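PDB 4V1T: LYND from Lyngbya aestuarii, which probably uses ATP to cyclise cysteine residues of ribosomally made precursor peptides into thiazolines, as other YcaO cyclodehydratases do. Local coordinates for residues B[409-414]-B[573-578]; B[568-571]-B[577-580]; B[579-584]-B[590-595]. One frame throughout, in Å; residues are numbered along the deposited sequence.

Contact 1. Residues B[409-414]-B[573-578]. With ADP (adenosine-5'-diphosphate), chain L.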
loop_
_atom_site.group_PDB
_atom_site.type_symbol
_atom_site.label_atom_id
_atom_site.label_comp_id
_atom_site.label_asym_id
_atom_site.label_seq_id
_atom_site.Cartn_x
_atom_site.Cartn_y
_atom_site.Cartn_z
ATOM N N LYS B 409 -12.223 -8.800 9.844
ATOM C CA LYS B 409 -11.783 -9.118 11.199
ATOM C C LYS B 409 -10.636 -10.115 11.116
ATOM O O LYS B 409 -10.568 -10.910 10.179
ATOM C CB LYS B 409 -12.929 -9.702 12.014
ATOM C CG LYS B 409 -13.501 -10.990 11.429
ATOM C CD LYS B 409 -14.672 -11.534 12.253
ATOM C CE LYS B 409 -15.196 -12.835 11.661
ATOM N NZ LYS B 409 -16.248 -13.453 12.510
ATOM N N GLY B 410 -9.735 -10.081 12.091
ATOM C CA GLY B 410 -8.635 -11.014 12.097
ATOM C C GLY B 410 -7.780 -11.032 13.341
ATOM O O GLY B 410 -7.755 -10.089 14.133
ATOM N N LYS B 411 -7.068 -12.137 13.494
ATOM C CA LYS B 411 -6.046 -12.289 14.512
ATOM C C LYS B 411 -4.827 -11.468 14.149
ATOM O O LYS B 411 -4.032 -11.100 15.010
ATOM C CB LYS B 411 -5.653 -13.758 14.616
ATOM C CG LYS B 411 -4.752 -14.106 15.771
ATOM C CD LYS B 411 -4.561 -15.610 15.838
ATOM C CE LYS B 411 -3.278 -15.981 16.543
ATOM N NZ LYS B 411 -3.462 -17.210 17.348
ATOM N N THR B 412 -4.672 -11.212 12.854
ATOM C CA THR B 412 -3.573 -10.408 12.337
ATOM C C THR B 412 -4.119 -9.356 11.382
ATOM O O THR B 412 -5.274 -9.428 10.950
ATOM C CB THR B 412 -2.542 -11.279 11.590
ATOM O OG1 THR B 412 -3.133 -11.815 10.396
ATOM C CG2 THR B 412 -2.066 -12.421 12.481
ATOM N N ASP B 413 -3.275 -8.396 11.036
ATOM C CA ASP B 413 -3.666 -7.326 10.132
ATOM C C ASP B 413 -3.996 -7.839 8.729
ATOM O O ASP B 413 -4.978 -7.429 8.122
ATOM C CB ASP B 413 -2.557 -6.285 10.040
ATOM C CG ASP B 413 -3.052 -4.983 9.479
ATOM O OD1 ASP B 413 -3.630 -4.193 10.255
ATOM O OD2 ASP B 413 -2.872 -4.755 8.270
ATOM N N SER B 414 -3.155 -8.729 8.220
ATOM C CA SER B 414 -3.314 -9.236 6.862
ATOM C C SER B 414 -4.613 -10.010 6.713
ATOM O O SER B 414 -5.284 -9.915 5.699
ATOM C CB SER B 414 -2.124 -10.120 6.475
ATOM O OG SER B 414 -1.984 -11.202 7.377
ATOM N N PHE B 573 -6.512 -24.325 25.294
ATOM C CA PHE B 573 -6.393 -24.515 23.843
ATOM C C PHE B 573 -4.978 -24.294 23.298
ATOM O O PHE B 573 -4.734 -24.387 22.093
ATOM C CB PHE B 573 -7.373 -23.590 23.131
ATOM C CG PHE B 573 -8.791 -24.052 23.225
ATOM C CD1 PHE B 573 -9.585 -23.684 24.304
ATOM C CD2 PHE B 573 -9.324 -24.879 22.250
ATOM C CE1 PHE B 573 -10.890 -24.123 24.397
ATOM C CE2 PHE B 573 -10.623 -25.323 22.341
ATOM C CZ PHE B 573 -11.408 -24.945 23.416
ATOM N N ASN B 574 -4.039 -24.010 24.182
ATOM C CA ASN B 574 -2.657 -23.841 23.771
ATOM C C ASN B 574 -2.515 -22.645 22.830
ATOM O O ASN B 574 -1.586 -22.577 22.037
ATOM C CB ASN B 574 -2.162 -25.123 23.086
ATOM C CG ASN B 574 -0.783 -25.542 23.544
ATOM O OD1 ASN B 574 0.045 -24.717 23.935
ATOM N ND2 ASN B 574 -0.529 -26.846 23.508
ATOM N N GLU B 575 -3.449 -21.706 22.933
ATOM C CA GLU B 575 -3.442 -20.496 22.124
ATOM C C GLU B 575 -3.296 -19.275 23.027
ATOM O O GLU B 575 -4.231 -18.927 23.749
ATOM C CB GLU B 575 -4.737 -20.387 21.321
ATOM C CG GLU B 575 -4.725 -19.279 20.283
ATOM C CD GLU B 575 -3.656 -19.499 19.253
ATOM O OE1 GLU B 575 -3.622 -20.600 18.668
ATOM O OE2 GLU B 575 -2.849 -18.575 19.047
ATOM N N PRO B 576 -2.137 -18.598 22.974
ATOM C CA PRO B 576 -1.918 -17.491 23.909
ATOM C C PRO B 576 -2.825 -16.279 23.635
ATOM O O PRO B 576 -3.039 -15.459 24.527
ATOM C CB PRO B 576 -0.448 -17.140 23.680
ATOM C CG PRO B 576 -0.207 -17.481 22.247
ATOM C CD PRO B 576 -1.070 -18.678 21.956
ATOM N N TYR B 577 -3.361 -16.194 22.420
ATOM C CA TYR B 577 -4.116 -15.028 21.981
ATOM C C TYR B 577 -5.434 -14.808 22.757
ATOM O O TYR B 577 -5.814 -13.672 23.049
ATOM C CB TYR B 577 -4.433 -15.153 20.492
ATOM C CG TYR B 577 -5.325 -14.046 19.967
ATOM C CD1 TYR B 577 -4.780 -12.846 19.519
ATOM C CD2 TYR B 577 -6.705 -14.199 19.915
ATOM C CE1 TYR B 577 -5.586 -11.832 19.038
ATOM C CE2 TYR B 577 -7.523 -13.188 19.438
ATOM C CZ TYR B 577 -6.957 -12.010 18.996
ATOM O OH TYR B 577 -7.754 -11.005 18.508
ATOM N N PHE B 578 -6.137 -15.889 23.069
ATOM C CA PHE B 578 -7.394 -15.775 23.800
ATOM C C PHE B 578 -7.162 -15.110 25.156
ATOM O O PHE B 578 -7.905 -14.209 25.550
ATOM C CB PHE B 578 -8.040 -17.149 23.984
ATOM C CG PHE B 578 -8.330 -17.865 22.691
ATOM C CD1 PHE B 578 -8.613 -17.159 21.531
ATOM C CD2 PHE B 578 -8.320 -19.247 22.637
ATOM C CE1 PHE B 578 -8.874 -17.814 20.346
ATOM C CE2 PHE B 578 -8.585 -19.908 21.452
ATOM C CZ PHE B 578 -8.861 -19.191 20.305
HETATM P PB ADP L . -18.009 -13.398 8.414
HETATM O O1B ADP L . -18.976 -14.234 7.616
HETATM O O2B ADP L . -18.121 -13.591 9.899
HETATM O O3B ADP L . -17.987 -11.966 7.975
HETATM P PA ADP L . -15.162 -13.301 7.830
HETATM O O1A ADP L . -14.068 -14.190 8.362
HETATM O O2A ADP L . -15.242 -11.865 8.314
HETATM O O3A ADP L . -16.582 -14.056 8.022
HETATM O "O5'" ADP L . -15.036 -13.284 6.237
HETATM C "C5'" ADP L . -15.771 -12.366 5.452
HETATM C "C4'" ADP L . -15.821 -12.900 4.030
HETATM O "O4'" ADP L . -14.527 -12.844 3.435
HETATM C "C3'" ADP L . -16.237 -14.359 3.992
HETATM O "O3'" ADP L . -17.043 -14.559 2.838
HETATM C "C2'" ADP L . -14.957 -15.147 3.844
HETATM O "O2'" ADP L . -15.127 -16.327 3.056
HETATM C "C1'" ADP L . -14.052 -14.159 3.135
HETATM N N9 ADP L . -12.643 -14.328 3.560
HETATM C C8 ADP L . -12.141 -14.114 4.795
HETATM N N7 ADP L . -10.807 -14.353 4.814
HETATM C C5 ADP L . -10.446 -14.722 3.577
HETATM C C6 ADP L . -9.187 -15.116 2.914
HETATM N N6 ADP L . -8.043 -15.152 3.633
HETATM N N1 ADP L . -9.230 -15.434 1.602
HETATM C C2 ADP L . -10.376 -15.396 0.898
HETATM N N3 ADP L . -11.560 -15.043 1.441
HETATM C C4 ADP L . -11.658 -14.707 2.750
#

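Contact 2. Residues B[568-571]-B[577-580]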
loop_
_atom_site.group_PDB
_atom_site.type_symbol
_atom_site.label_atom_id
_atom_site.label_comp_id
_atom_site.label_asym_id
_atom_site.label_seq_id
_atom_site.Cartn_x
_atom_site.Cartn_y
_atom_site.Cartn_z
ATOM N N VAL B 568 -16.133 -21.529 28.161
ATOM C CA VAL B 568 -14.972 -22.200 27.582
ATOM C C VAL B 568 -13.707 -21.756 28.303
ATOM O O VAL B 568 -13.415 -20.565 28.375
ATOM C CB VAL B 568 -14.842 -21.894 26.074
ATOM C CG1 VAL B 568 -13.659 -22.637 25.469
ATOM C CG2 VAL B 568 -16.129 -22.270 25.347
ATOM N N ASP B 569 -12.964 -22.719 28.842
ATOM C CA ASP B 569 -11.653 -22.448 29.414
ATOM C C ASP B 569 -10.685 -22.138 28.282
ATOM O O ASP B 569 -10.185 -23.039 27.600
ATOM C CB ASP B 569 -11.158 -23.634 30.235
ATOM C CG ASP B 569 -9.748 -23.432 30.772
ATOM O OD1 ASP B 569 -9.252 -22.285 30.793
ATOM O OD2 ASP B 569 -9.130 -24.438 31.170
ATOM N N LEU B 570 -10.424 -20.850 28.094
ATOM C CA LEU B 570 -9.588 -20.395 26.998
ATOM C C LEU B 570 -8.116 -20.662 27.262
ATOM O O LEU B 570 -7.300 -20.503 26.369
ATOM C CB LEU B 570 -9.818 -18.907 26.758
ATOM C CG LEU B 570 -11.251 -18.540 26.357
ATOM C CD1 LEU B 570 -11.435 -17.032 26.363
ATOM C CD2 LEU B 570 -11.602 -19.105 24.991
ATOM N N GLY B 571 -7.787 -21.073 28.482
ATOM C CA GLY B 571 -6.410 -21.410 28.831
ATOM C C GLY B 571 -6.075 -22.879 28.616
ATOM O O GLY B 571 -5.046 -23.357 29.099
ATOM N N TYR B 577 -3.361 -16.194 22.420
ATOM C CA TYR B 577 -4.116 -15.028 21.981
ATOM C C TYR B 577 -5.434 -14.808 22.757
ATOM O O TYR B 577 -5.814 -13.672 23.049
ATOM C CB TYR B 577 -4.433 -15.153 20.492
ATOM C CG TYR B 577 -5.325 -14.046 19.967
ATOM C CD1 TYR B 577 -4.780 -12.846 19.519
ATOM C CD2 TYR B 577 -6.705 -14.199 19.915
ATOM C CE1 TYR B 577 -5.586 -11.832 19.038
ATOM C CE2 TYR B 577 -7.523 -13.188 19.438
ATOM C CZ TYR B 577 -6.957 -12.010 18.996
ATOM O OH TYR B 577 -7.754 -11.005 18.508
ATOM N N PHE B 578 -6.137 -15.889 23.069
ATOM C CA PHE B 578 -7.394 -15.775 23.800
ATOM C C PHE B 578 -7.162 -15.110 25.156
ATOM O O PHE B 578 -7.905 -14.209 25.550
ATOM C CB PHE B 578 -8.040 -17.149 23.984
ATOM C CG PHE B 578 -8.330 -17.865 22.691
ATOM C CD1 PHE B 578 -8.613 -17.159 21.531
ATOM C CD2 PHE B 578 -8.320 -19.247 22.637
ATOM C CE1 PHE B 578 -8.874 -17.814 20.346
ATOM C CE2 PHE B 578 -8.585 -19.908 21.452
ATOM C CZ PHE B 578 -8.861 -19.191 20.305
ATOM N N VAL B 579 -6.113 -15.544 25.848
ATOM C CA VAL B 579 -5.802 -15.033 27.168
ATOM C C VAL B 579 -5.383 -13.563 27.111
ATOM O O VAL B 579 -5.804 -12.752 27.936
ATOM C CB VAL B 579 -4.680 -15.845 27.821
ATOM C CG1 VAL B 579 -4.280 -15.239 29.161
ATOM C CG2 VAL B 579 -5.113 -17.302 28.021
ATOM N N GLN B 580 -4.556 -13.231 26.132
ATOM C CA GLN B 580 -4.088 -11.870 25.946
ATOM C C GLN B 580 -5.230 -10.915 25.655
ATOM O O GLN B 580 -5.234 -9.781 26.118
ATOM C CB GLN B 580 -3.083 -11.809 24.798
ATOM C CG GLN B 580 -1.748 -12.462 25.100
ATOM C CD GLN B 580 -0.871 -12.561 23.868
ATOM O OE1 GLN B 580 -0.420 -13.645 23.506
ATOM N NE2 GLN B 580 -0.626 -11.426 23.217
#

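Contact 3. Residues B[579-584]-B[590-595]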
loop_
_atom_site.group_PDB
_atom_site.type_symbol
_atom_site.label_atom_id
_atom_site.label_comp_id
_atom_site.label_asym_id
_atom_site.label_seq_id
_atom_site.Cartn_x
_atom_site.Cartn_y
_atom_site.Cartn_z
ATOM N N VAL B 579 -6.113 -15.544 25.848
ATOM C CA VAL B 579 -5.802 -15.033 27.168
ATOM C C VAL B 579 -5.383 -13.563 27.111
ATOM O O VAL B 579 -5.804 -12.752 27.936
ATOM C CB VAL B 579 -4.680 -15.845 27.821
ATOM C CG1 VAL B 579 -4.280 -15.239 29.161
ATOM C CG2 VAL B 579 -5.113 -17.302 28.021
ATOM N N GLN B 580 -4.556 -13.231 26.132
ATOM C CA GLN B 580 -4.088 -11.870 25.946
ATOM C C GLN B 580 -5.230 -10.915 25.655
ATOM O O GLN B 580 -5.234 -9.781 26.118
ATOM C CB GLN B 580 -3.083 -11.809 24.798
ATOM C CG GLN B 580 -1.748 -12.462 25.100
ATOM C CD GLN B 580 -0.871 -12.561 23.868
ATOM O OE1 GLN B 580 -0.420 -13.645 23.506
ATOM N NE2 GLN B 580 -0.626 -11.426 23.217
ATOM N N LEU B 581 -6.202 -11.374 24.876
ATOM C CA LEU B 581 -7.330 -10.525 24.508
ATOM C C LEU B 581 -8.244 -10.270 25.694
ATOM O O LEU B 581 -8.728 -9.151 25.866
ATOM C CB LEU B 581 -8.130 -11.143 23.371
ATOM C CG LEU B 581 -9.179 -10.229 22.733
ATOM C CD1 LEU B 581 -8.542 -9.016 22.066
ATOM C CD2 LEU B 581 -9.992 -11.010 21.734
ATOM N N GLN B 582 -8.479 -11.299 26.506
ATOM C CA GLN B 582 -9.265 -11.142 27.732
ATOM C C GLN B 582 -8.661 -10.064 28.622
ATOM O O GLN B 582 -9.381 -9.247 29.197
ATOM C CB GLN B 582 -9.335 -12.453 28.509
ATOM C CG GLN B 582 -10.311 -13.462 27.948
ATOM C CD GLN B 582 -10.513 -14.642 28.882
ATOM O OE1 GLN B 582 -9.573 -15.391 29.174
ATOM N NE2 GLN B 582 -11.743 -14.812 29.358
ATOM N N GLN B 583 -7.335 -10.075 28.732
ATOM C CA GLN B 583 -6.630 -9.103 29.555
ATOM C C GLN B 583 -6.756 -7.713 28.948
ATOM O O GLN B 583 -6.962 -6.727 29.657
ATOM C CB GLN B 583 -5.152 -9.488 29.709
ATOM C CG GLN B 583 -4.339 -8.526 30.565
ATOM C CD GLN B 583 -4.881 -8.377 31.976
ATOM O OE1 GLN B 583 -5.346 -9.341 32.580
ATOM N NE2 GLN B 583 -4.822 -7.165 32.509
ATOM N N PHE B 584 -6.640 -7.642 27.629
ATOM C CA PHE B 584 -6.791 -6.380 26.930
ATOM C C PHE B 584 -8.191 -5.799 27.155
ATOM O O PHE B 584 -8.354 -4.589 27.297
ATOM C CB PHE B 584 -6.543 -6.570 25.440
ATOM C CG PHE B 584 -6.827 -5.342 24.625
ATOM C CD1 PHE B 584 -5.847 -4.386 24.433
ATOM C CD2 PHE B 584 -8.078 -5.140 24.063
ATOM C CE1 PHE B 584 -6.102 -3.255 23.686
ATOM C CE2 PHE B 584 -8.339 -4.013 23.313
ATOM C CZ PHE B 584 -7.355 -3.066 23.131
ATOM N N ARG B 590 -13.867 -3.814 30.082
ATOM C CA ARG B 590 -14.720 -4.883 29.601
ATOM C C ARG B 590 -14.322 -6.248 30.135
ATOM O O ARG B 590 -13.161 -6.495 30.468
ATOM C CB ARG B 590 -14.690 -4.930 28.075
ATOM C CG ARG B 590 -15.652 -3.974 27.401
ATOM C CD ARG B 590 -15.620 -4.148 25.893
ATOM N NE ARG B 590 -16.659 -3.360 25.241
ATOM C CZ ARG B 590 -17.920 -3.753 25.083
ATOM N NH1 ARG B 590 -18.314 -4.944 25.502
ATOM N NH2 ARG B 590 -18.784 -2.958 24.473
ATOM N N ASP B 591 -15.308 -7.131 30.227
ATOM C CA ASP B 591 -15.073 -8.549 30.462
ATOM C C ASP B 591 -15.365 -9.287 29.175
ATOM O O ASP B 591 -16.234 -8.875 28.404
ATOM C CB ASP B 591 -15.966 -9.083 31.584
ATOM C CG ASP B 591 -15.425 -8.767 32.966
ATOM O OD1 ASP B 591 -14.186 -8.833 33.175
ATOM O OD2 ASP B 591 -16.251 -8.462 33.849
ATOM N N LEU B 592 -14.635 -10.373 28.948
ATOM C CA LEU B 592 -14.803 -11.182 27.748
ATOM C C LEU B 592 -14.792 -12.661 28.094
ATOM O O LEU B 592 -13.862 -13.158 28.735
ATOM C CB LEU B 592 -13.696 -10.872 26.745
ATOM C CG LEU B 592 -13.686 -11.707 25.463
ATOM C CD1 LEU B 592 -14.904 -11.416 24.614
ATOM C CD2 LEU B 592 -12.407 -11.437 24.685
ATOM N N TRP B 593 -15.833 -13.361 27.663
ATOM C CA TRP B 593 -15.921 -14.799 27.848
ATOM C C TRP B 593 -16.552 -15.440 26.628
ATOM O O TRP B 593 -17.098 -14.749 25.770
ATOM C CB TRP B 593 -16.718 -15.136 29.114
ATOM C CG TRP B 593 -18.137 -14.695 29.076
ATOM C CD1 TRP B 593 -19.216 -15.434 28.690
ATOM C CD2 TRP B 593 -18.643 -13.409 29.441
ATOM N NE1 TRP B 593 -20.361 -14.694 28.800
ATOM C CE2 TRP B 593 -20.039 -13.444 29.260
ATOM C CE3 TRP B 593 -18.051 -12.230 29.912
ATOM C CZ2 TRP B 593 -20.855 -12.342 29.522
ATOM C CZ3 TRP B 593 -18.863 -11.136 30.169
ATOM C CH2 TRP B 593 -20.255 -11.205 29.978
ATOM N N VAL B 594 -16.485 -16.766 26.568
ATOM C CA VAL B 594 -16.993 -17.517 25.426
ATOM C C VAL B 594 -17.954 -18.614 25.869
ATOM O O VAL B 594 -17.707 -19.289 26.870
ATOM C CB VAL B 594 -15.830 -18.131 24.620
ATOM C CG1 VAL B 594 -16.342 -19.000 23.478
ATOM C CG2 VAL B 594 -14.934 -17.033 24.084
ATOM N N LEU B 595 -19.040 -18.785 25.111
ATOM C CA LEU B 595 -20.016 -19.855 25.357
ATOM C C LEU B 595 -19.968 -20.936 24.277
ATOM O O LEU B 595 -19.723 -20.645 23.115
ATOM C CB LEU B 595 -21.435 -19.286 25.413
ATOM C CG LEU B 595 -21.730 -18.203 26.442
ATOM C CD1 LEU B 595 -23.186 -17.815 26.327
ATOM C CD2 LEU B 595 -21.398 -18.650 27.858
HETATM O O HOH W 1 -11.946 -10.333 29.832
#

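Contact 1. Residues B[409-414]-B[573-578]
Lys409 NZ is gripped by three groups in the nucleotide site of the YcaO domain: it gives a weak hydrogen bond to O2B of ADP (3.2 Å) and is also hydrogen-bonded to Glu640 OE2 and Arg636 O of helix 630-649. Its CG lies between the backbone N and the carbonyl carbon (chi1 60°); from there the chain runs out straight along the diphosphate, with Lys409 CE 3.5 Å from O2A of ADP. Two residues on, Lys411 reaches instead toward helix 576-587. Its CG sits over one face of the Tyr577 ring, 4.1 Å from the centroid and 17° off the normal, a CH-pi contact displaced toward the rim. Lys411 and Tyr577 run past one another head to tail, and the end of Lys411 comes to the carboxylate of Glu575. Opposite charges meet there in a salt bridge, but it is modelled too short for its exact geometry to be trusted. Tyr577 OH is hydrogen-bonded to Leu379 O, which pins the far end of the ring. Glu575 bends at chi2, and its CG lies 4.0 Å above the plane of the Phe578 ring, over its centre.

Contact 2. Residues B[568-571]-B[577-580]
Leu570 and Phe578 share a first torsion near -60° (-62° and -59°), CG opposite the carbonyl carbon, and their side chains meet roughly perpendicular. The contact folds the last part of the loop between helix 538-561 and helix 576-587 of the YcaO domain back on the second helix, laying the loop residue Leu570 against its first turn. The closest meeting is near the backbone, where Leu570 CB lies 3.7 Å from Phe578 CB. Farther out the methyls share the work: CD1 of Leu570 stays by Phe578 CB (4.1 Å), while CD2 comes obliquely to the ring and lies 4.0 Å from CD2 of Phe578. One residue further on in both segments the packing thins toward solvent, where Val579 CG2 rests 4.2 Å from Leu570 O and also reaches Gly571 CA. The loop itself is shaped by an Asx turn, in which Asp569 OD1 accepts from Gly571 N at 3.0 Å (N-H...O angle 146°), the donor standing well above the carboxylate plane. Ile634 of helix 630-649 touches both Leu570 and Phe578, and Val594 of strand 590-596 adds to the cover of Leu570. Across the contact the chemistry is therefore apolar: buried leucine and phenylalanine surfaces join loop and helix, while the polar bond that fixes the turn stays within the loop.

Contact 3. Residues B[579-584]-B[590-595]
Helix 576-587 turns back through a short connection into strand 590-596, the edge strand, within this chain, of a three-stranded antiparallel sheet in the YcaO domain. At the contact the helix and strand segments run roughly antiparallel (150°), with their axes 7.6 Å apart at closest approach. Gln582 spans the gap: its CG lies anti to the carbonyl carbon (chi1 -77°), the chain then extends toward the strand, and NE2 donates to Leu592 O at 2.8 Å. The bond is almost straight (N-H...O angle 174°); the acceptor lies in the plane of the glutamine amide, while the donor is tilted slightly from the plane of the carbonyl. A water makes a second bridge between the same two residues, donating to Gln582 O (2.9 Å) and accepting from Leu592 N (2.8 Å). Beside these polar links, Leu592 CD2 packs on Leu581 CD2 at 3.8 Å and close to its CG, and Val638 of helix 630-649 touches both leucines. Cutting Gln582 back to an alanine is likely to leave Leu592 O without its amide donor and a gap beside the strand. Asp591, Trp593 and Leu595 pair by backbone bonds with strand 605-612; Gln582 thus satisfies the carbonyl, and a water held by its backbone the N-H, of a residue whose neighbours bond to the sheet.

From the N terminus, contact 1 opens at 409-414, beside the nucleotide, and spans 158 intervening residues before closing at 573-578; it is the long-range tie of the three. Contact 2 opens at 568-571, inside the span of contact 1, and closes on the same stretch, a little beyond it, at 577-580, while contact 3 follows contact 1 in series. Contact 3 starts where contact 2 ends, sharing Val579 and Gln580, and closes a short helix-to-strand connection at 590-595. Helix 576-587 is thus used by all three, joined in turn to the segment that leads from strand 406-410 toward helix 413-429, the preceding loop and strand 590-596. Contacts 2 and 3 also touch directly, Leu570 CD1 lying 3.6 Å from Gln582 CD.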